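Local coordinates for ABC transporter (Thermotoga maritima, PDB 1JI0), which binds ATP and is probably the ATP-hydrolysing subunit of a transporter for branched-chain amino acids, at residues E180-I185 and T190-V195. Numbering follows the deposited sequence.
Sequences EVIQKI and TTILLV
Ile-182 meets two strand residues at once, using a different branch for each. Its methyl CG2 lies 4.0 Å from CD1 of Ile-192, the two side chains slanting past each other, while its CD1 reaches CD1 of Leu-194 at 3.9 Å, roughly at a right angle. The branching at CB gives the fork, and chi1 of -75° aims it, with CG2 anti to the backbone N and CG1 anti to the carbonyl carbon; an extended second torsion carries CD1 outward. A beta-branched isoleucine suits this place because one residue offers two apolar arms. Leucine suits position 194, where CG, anti to the backbone N, brings CD1 up to the helix.

Ile-192 answers with its own extended branch, long enough to span to the helix. The CD1 of Ile-192 comes within 3.7 Å of the carbonyl O of Ile-182. CG2 of Ile-185 touches that same CD1 at 4.1 Å, so a single methyl meets residues nearly one helical turn apart. Nearer the connecting turn, CG2 of Ile-185 rests on CB of Thr-190 at 3.7 Å. Threonine fits this partly exposed end: its carbon atoms pack on the isoleucine, and its polar hydroxyl is tolerated where burial is incomplete.

In segment 190-195 the contact falls to Thr-190, in the loop, and to Ile-192 and Leu-194 of the strand, every second residue; Leu-193 and Val-195, from the other face, reach helix 45-52. Ile-182 and Ile-192 also touch Met-163 and Ile-34 of the two flanking parallel strands, which extends the apolar layer across the sheet. The helix and strand segments run nearly antiparallel, at 162° with axes 10.7 Å apart. Such helix-on-sheet packing belongs to the right-handed beta-alpha-beta crossover, here strand 160-164, helix 172-187 and strand 192-196 in the P-loop NTPase core of an ABC ATPase.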
ATOM      1  N   GLU A 180      -5.984   0.614  11.925  1.00 22.95           N
ATOM      2  CA  GLU A 180      -6.581   1.841  12.431  1.00 23.35           C
ATOM      3  C   GLU A 180      -5.795   3.042  11.895  1.00 22.64           C
ATOM      4  O   GLU A 180      -6.373   4.058  11.526  1.00 23.02           O
ATOM      5  CB  GLU A 180      -6.579   1.813  13.964  1.00 26.52           C
ATOM      6  CG  GLU A 180      -6.634   3.159  14.629  1.00 32.06           C
ATOM      7  CD  GLU A 180      -6.727   3.044  16.146  1.00 36.41           C
ATOM      8  OE1 GLU A 180      -5.985   2.219  16.733  1.00 37.42           O
ATOM      9  OE2 GLU A 180      -7.536   3.784  16.746  1.00 38.02           O
ATOM     10  N   VAL A 181      -4.474   2.919  11.831  1.00 22.91           N
ATOM     11  CA  VAL A 181      -3.644   4.011  11.321  1.00 23.58           C
ATOM     12  C   VAL A 181      -3.907   4.211   9.822  1.00 22.32           C
ATOM     13  O   VAL A 181      -3.942   5.337   9.323  1.00 22.67           O
ATOM     14  CB  VAL A 181      -2.134   3.735  11.596  1.00 23.84           C
ATOM     15  CG1 VAL A 181      -1.368   3.514  10.305  1.00 25.87           C
ATOM     16  CG2 VAL A 181      -1.541   4.910  12.369  1.00 27.72           C
ATOM     17  N   ILE A 182      -4.111   3.112   9.109  1.00 22.72           N
ATOM     18  CA  ILE A 182      -4.405   3.180   7.681  1.00 22.76           C
ATOM     19  C   ILE A 182      -5.689   3.998   7.491  1.00 23.73           C
ATOM     20  O   ILE A 182      -5.810   4.798   6.561  1.00 22.37           O
ATOM     21  CB  ILE A 182      -4.552   1.747   7.098  1.00 21.68           C
ATOM     22  CG1 ILE A 182      -3.161   1.117   6.973  1.00 23.28           C
ATOM     23  CG2 ILE A 182      -5.268   1.776   5.749  1.00 23.36           C
ATOM     24  CD1 ILE A 182      -3.146  -0.362   6.618  1.00 19.56           C
ATOM     25  N   GLN A 183      -6.638   3.819   8.404  1.00 23.87           N
ATOM     26  CA  GLN A 183      -7.909   4.540   8.342  1.00 25.77           C
ATOM     27  C   GLN A 183      -7.708   6.035   8.624  1.00 24.97           C
ATOM     28  O   GLN A 183      -8.273   6.895   7.942  1.00 24.51           O
ATOM     29  CB  GLN A 183      -8.885   3.927   9.350  1.00 27.79           C
ATOM     30  CG  GLN A 183     -10.315   4.333   9.148  1.00 32.12           C
ATOM     31  CD  GLN A 183     -11.259   3.477   9.955  1.00 35.24           C
ATOM     32  OE1 GLN A 183     -11.249   3.515  11.188  1.00 37.24           O
ATOM     33  NE2 GLN A 183     -12.080   2.687   9.267  1.00 34.63           N
ATOM     34  N   LYS A 184      -6.892   6.337   9.628  1.00 25.05           N
ATOM     35  CA  LYS A 184      -6.590   7.715   9.988  1.00 26.50           C
ATOM     36  C   LYS A 184      -5.882   8.434   8.840  1.00 26.39           C
ATOM     37  O   LYS A 184      -6.123   9.614   8.594  1.00 27.82           O
ATOM     38  CB  LYS A 184      -5.696   7.754  11.225  1.00 28.36           C
ATOM     39  CG  LYS A 184      -6.316   7.121  12.457  1.00 32.49           C
ATOM     40  CD  LYS A 184      -5.361   7.200  13.639  1.00 35.57           C
ATOM     41  CE  LYS A 184      -5.989   6.618  14.896  1.00 38.14           C
ATOM     42  NZ  LYS A 184      -5.093   6.799  16.076  1.00 41.24           N
ATOM     43  N   ILE A 185      -4.998   7.721   8.150  1.00 25.86           N
ATOM     44  CA  ILE A 185      -4.268   8.298   7.025  1.00 25.30           C
ATOM     45  C   ILE A 185      -5.259   8.649   5.923  1.00 25.30           C
ATOM     46  O   ILE A 185      -5.221   9.746   5.368  1.00 25.91           O
ATOM     47  CB  ILE A 185      -3.218   7.303   6.479  1.00 24.26           C
ATOM     48  CG1 ILE A 185      -2.112   7.113   7.516  1.00 23.78           C
ATOM     49  CG2 ILE A 185      -2.641   7.807   5.148  1.00 23.11           C
ATOM     50  CD1 ILE A 185      -1.149   6.012   7.182  1.00 23.34           C
ATOM     51  N   THR A 190      -5.589  10.876   1.911  1.00 26.44           N
ATOM     52  CA  THR A 190      -4.679  10.027   1.159  1.00 26.28           C
ATOM     53  C   THR A 190      -5.332   8.805   0.504  1.00 24.75           C
ATOM     54  O   THR A 190      -6.035   8.039   1.154  1.00 26.42           O
ATOM     55  CB  THR A 190      -3.533   9.572   2.071  1.00 25.92           C
ATOM     56  OG1 THR A 190      -2.925  10.727   2.666  1.00 30.23           O
ATOM     57  CG2 THR A 190      -2.487   8.818   1.289  1.00 27.33           C
ATOM     58  N   THR A 191      -5.091   8.637  -0.791  1.00 23.44           N
ATOM     59  CA  THR A 191      -5.623   7.510  -1.545  1.00 22.23           C
ATOM     60  C   THR A 191      -4.693   6.337  -1.290  1.00 20.74           C
ATOM     61  O   THR A 191      -3.472   6.475  -1.390  1.00 20.93           O
ATOM     62  CB  THR A 191      -5.649   7.825  -3.051  1.00 23.84           C
ATOM     63  OG1 THR A 191      -6.407   9.020  -3.264  1.00 23.44           O
ATOM     64  CG2 THR A 191      -6.281   6.680  -3.828  1.00 21.39           C
ATOM     65  N   ILE A 192      -5.266   5.188  -0.958  1.00 18.95           N
ATOM     66  CA  ILE A 192      -4.483   4.000  -0.639  1.00 18.31           C
ATOM     67  C   ILE A 192      -4.844   2.741  -1.416  1.00 18.72           C
ATOM     68  O   ILE A 192      -6.023   2.469  -1.657  1.00 19.84           O
ATOM     69  CB  ILE A 192      -4.631   3.660   0.874  1.00 19.41           C
ATOM     70  CG1 ILE A 192      -4.086   4.806   1.720  1.00 18.35           C
ATOM     71  CG2 ILE A 192      -3.921   2.341   1.203  1.00 17.30           C
ATOM     72  CD1 ILE A 192      -4.365   4.664   3.209  1.00 23.93           C
ATOM     73  N   LEU A 193      -3.819   1.981  -1.809  1.00 18.66           N
ATOM     74  CA  LEU A 193      -4.002   0.692  -2.476  1.00 19.71           C
ATOM     75  C   LEU A 193      -3.329  -0.275  -1.506  1.00 21.06           C
ATOM     76  O   LEU A 193      -2.107  -0.273  -1.345  1.00 21.36           O
ATOM     77  CB  LEU A 193      -3.335   0.632  -3.861  1.00 18.90           C
ATOM     78  CG  LEU A 193      -3.572  -0.707  -4.592  1.00 19.89           C
ATOM     79  CD1 LEU A 193      -5.020  -1.111  -4.479  1.00 19.57           C
ATOM     80  CD2 LEU A 193      -3.232  -0.603  -6.059  1.00 21.37           C
ATOM     81  N   LEU A 194      -4.150  -1.083  -0.845  1.00 20.95           N
ATOM     82  CA  LEU A 194      -3.694  -2.018   0.166  1.00 21.31           C
ATOM     83  C   LEU A 194      -3.769  -3.474  -0.270  1.00 23.20           C
ATOM     84  O   LEU A 194      -4.842  -3.970  -0.620  1.00 24.55           O
ATOM     85  CB  LEU A 194      -4.548  -1.812   1.426  1.00 22.55           C
ATOM     86  CG  LEU A 194      -4.403  -2.723   2.643  1.00 22.92           C
ATOM     87  CD1 LEU A 194      -3.060  -2.447   3.333  1.00 21.76           C
ATOM     88  CD2 LEU A 194      -5.556  -2.468   3.607  1.00 23.72           C
ATOM     89  N   VAL A 195      -2.623  -4.151  -0.260  1.00 22.11           N
ATOM     90  CA  VAL A 195      -2.558  -5.562  -0.606  1.00 22.60           C
ATOM     91  C   VAL A 195      -2.421  -6.310   0.723  1.00 23.09           C
ATOM     92  O   VAL A 195      -1.551  -5.992   1.530  1.00 22.32           O
ATOM     93  CB  VAL A 195      -1.344  -5.872  -1.499  1.00 22.60           C
ATOM     94  CG1 VAL A 195      -1.125  -7.369  -1.555  1.00 25.31           C
ATOM     95  CG2 VAL A 195      -1.573  -5.325  -2.903  1.00 24.09           C
TER